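Local structure of 2-dehydropantoate 2-reductase (Bacillus subtilis, 3EGO) at residues E260-I265 with S288-E293. The protein probably catalyses the NADPH-dependent reduction of ketopantoate to pantoate, a step in the pathway to pantothenate. Residues are numbered along the deposited sequence; the frame is centred on the assembly and turned at random.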
loop_
_atom_site.group_PDB
_atom_site.type_symbol
_atom_site.label_atom_id
_atom_site.label_comp_id
_atom_site.label_asym_id
_atom_site.label_seq_id
_atom_site.Cartn_x
_atom_site.Cartn_y
_atom_site.Cartn_z
ATOM N N GLU A 260 -2.314 14.571 -0.714
ATOM C CA GLU A 260 -1.910 15.517 0.326
ATOM C C GLU A 260 -1.017 14.858 1.391
ATOM O O GLU A 260 -1.057 15.247 2.555
ATOM C CB GLU A 260 -3.157 16.074 0.989
ATOM C CG GLU A 260 -4.127 16.730 0.001
ATOM C CD GLU A 260 -5.426 17.187 0.664
ATOM O OE1 GLU A 260 -5.946 16.478 1.564
ATOM O OE2 GLU A 260 -5.902 18.269 0.281
ATOM N N ALA A 261 -0.297 13.795 1.021
ATOM C CA ALA A 261 0.617 13.122 1.973
ATOM C C ALA A 261 1.610 14.106 2.607
ATOM O O ALA A 261 1.893 14.054 3.832
ATOM C CB ALA A 261 1.373 11.961 1.260
ATOM N N ASP A 262 2.181 15.000 1.817
ATOM C CA ASP A 262 3.198 15.875 2.408
ATOM C C ASP A 262 2.588 16.822 3.434
ATOM O O ASP A 262 3.206 17.097 4.473
ATOM C CB ASP A 262 3.933 16.690 1.358
ATOM C CG ASP A 262 4.840 15.863 0.501
ATOM O OD1 ASP A 262 5.230 14.758 0.926
ATOM O OD2 ASP A 262 5.155 16.332 -0.613
ATOM N N ALA A 263 1.381 17.314 3.146
ATOM C CA ALA A 263 0.720 18.299 4.019
ATOM C C ALA A 263 0.112 17.661 5.253
ATOM O O ALA A 263 0.030 18.285 6.301
ATOM C CB ALA A 263 -0.341 19.071 3.246
ATOM N N ILE A 264 -0.306 16.413 5.146
ATOM C CA ILE A 264 -0.882 15.714 6.284
ATOM C C ILE A 264 0.196 14.953 7.043
ATOM O O ILE A 264 0.401 15.172 8.259
ATOM C CB ILE A 264 -1.977 14.742 5.863
ATOM C CG1 ILE A 264 -3.159 15.474 5.198
ATOM C CG2 ILE A 264 -2.455 13.910 7.032
ATOM C CD1 ILE A 264 -4.170 15.998 6.159
ATOM N N ILE A 265 0.864 14.033 6.353
ATOM C CA ILE A 265 1.770 13.128 7.047
ATOM C C ILE A 265 3.143 13.724 7.186
ATOM O O ILE A 265 3.773 13.559 8.244
ATOM C CB ILE A 265 1.933 11.749 6.325
ATOM C CG1 ILE A 265 0.578 11.145 5.934
ATOM C CG2 ILE A 265 2.724 10.782 7.225
ATOM C CD1 ILE A 265 0.706 10.044 4.898
ATOM N N SER A 288 4.878 4.531 1.521
ATOM C CA SER A 288 4.058 3.731 0.612
ATOM C C SER A 288 3.171 4.586 -0.262
ATOM O O SER A 288 2.935 4.264 -1.417
ATOM C CB SER A 288 3.139 2.768 1.378
ATOM O OG SER A 288 3.873 1.908 2.224
ATOM N N ILE A 289 2.598 5.636 0.309
ATOM C CA ILE A 289 1.782 6.549 -0.524
ATOM C C ILE A 289 2.668 7.314 -1.517
ATOM O O ILE A 289 2.333 7.465 -2.709
ATOM C CB ILE A 289 1.010 7.587 0.328
ATOM C CG1 ILE A 289 0.098 6.922 1.347
ATOM C CG2 ILE A 289 0.247 8.527 -0.599
ATOM C CD1 ILE A 289 -0.833 5.948 0.759
ATOM N N LYS A 290 3.781 7.836 -1.028
ATOM C CA LYS A 290 4.755 8.505 -1.902
ATOM C C LYS A 290 5.278 7.620 -3.031
ATOM O O LYS A 290 5.524 8.104 -4.150
ATOM C CB LYS A 290 5.953 9.037 -1.114
ATOM C CG LYS A 290 5.610 10.212 -0.151
ATOM C CD LYS A 290 4.974 11.389 -0.899
ATOM C CE LYS A 290 6.029 12.252 -1.583
ATOM N NZ LYS A 290 5.458 13.583 -1.901
ATOM N N ALA A 291 5.478 6.340 -2.746
ATOM C CA ALA A 291 5.964 5.398 -3.747
ATOM C C ALA A 291 5.025 5.360 -4.941
ATOM O O ALA A 291 5.449 5.100 -6.056
ATOM C CB ALA A 291 6.082 4.021 -3.145
ATOM N N LEU A 292 3.743 5.600 -4.685
ATOM C CA LEU A 292 2.706 5.558 -5.719
ATOM C C LEU A 292 2.756 6.763 -6.664
ATOM O O LEU A 292 2.213 6.703 -7.772
ATOM C CB LEU A 292 1.326 5.468 -5.053
ATOM C CG LEU A 292 1.114 4.205 -4.224
ATOM C CD1 LEU A 292 -0.220 4.174 -3.501
ATOM C CD2 LEU A 292 1.272 2.989 -5.105
ATOM N N GLU A 293 3.395 7.845 -6.211
ATOM C CA GLU A 293 3.583 9.077 -6.984
ATOM C C GLU A 293 4.919 9.083 -7.735
ATOM O O GLU A 293 5.324 8.091 -8.368
ATOM C CB GLU A 293 3.551 10.300 -6.050
ATOM C CG GLU A 293 2.240 10.514 -5.292
ATOM C CD GLU A 293 2.337 11.588 -4.182
ATOM O OE1 GLU A 293 1.343 11.699 -3.424
ATOM O OE2 GLU A 293 3.381 12.309 -4.075
#
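Ala261 and Ile289 bring the two backbones closest, 7.1 Å from CA to CA, where the first turn of helix 261-274 meets the last turns of helix 280-291 running the opposite way. The two make an antiparallel helical hairpin in the all-helical C-terminal domain of a ketopantoate reductase. At its centre the contact is apolar: the Ala261 methyl meets Ile289 CG2 at 4.1 Å. With CG1 beside the backbone N (chi1 -58°), Ile289 turns CG2 toward that methyl. Next to it, Ala261 CB also touches Lys290, at CD of its aliphatic stem. Leu194 of helix 174-195 packs on Ile289 as well.

Farther out, charge takes over. The Lys290 chain bends at chi2 (-57°) and again at chi3 (-81°), which carries its ammonium group across to Asp262, the two side chains crossing at about a right angle. NZ sits evenly between the carboxylate oxygens, 3.1 Å from both OD1 and OD2 of Asp262, a forked salt bridge whose two hydrogen bonds are each weak. The stronger partner of Asp262 is the hydroxyl of Tyr286, hydrogen-bonded to OD1 and one turn back along the lysine's helix, so Asp262 is tied to helix 280-291 at two points. An alanine in place of Asp262 would probably leave Lys290 without its mate across the hairpin and take the carboxylate partner from Tyr286 OH.

The neighbouring Glu260, at the N-cap position and hydrogen-bonded through OE2 to Asn100 ND2, probably helps bind NADP(+), consistent with this end of the hairpin lying near the cofactor site. On the far side of the ammonium group, Glu293 extends the network to a third residue, through a weak bond of 3.3 Å from Lys290 NZ to Glu293 OE2.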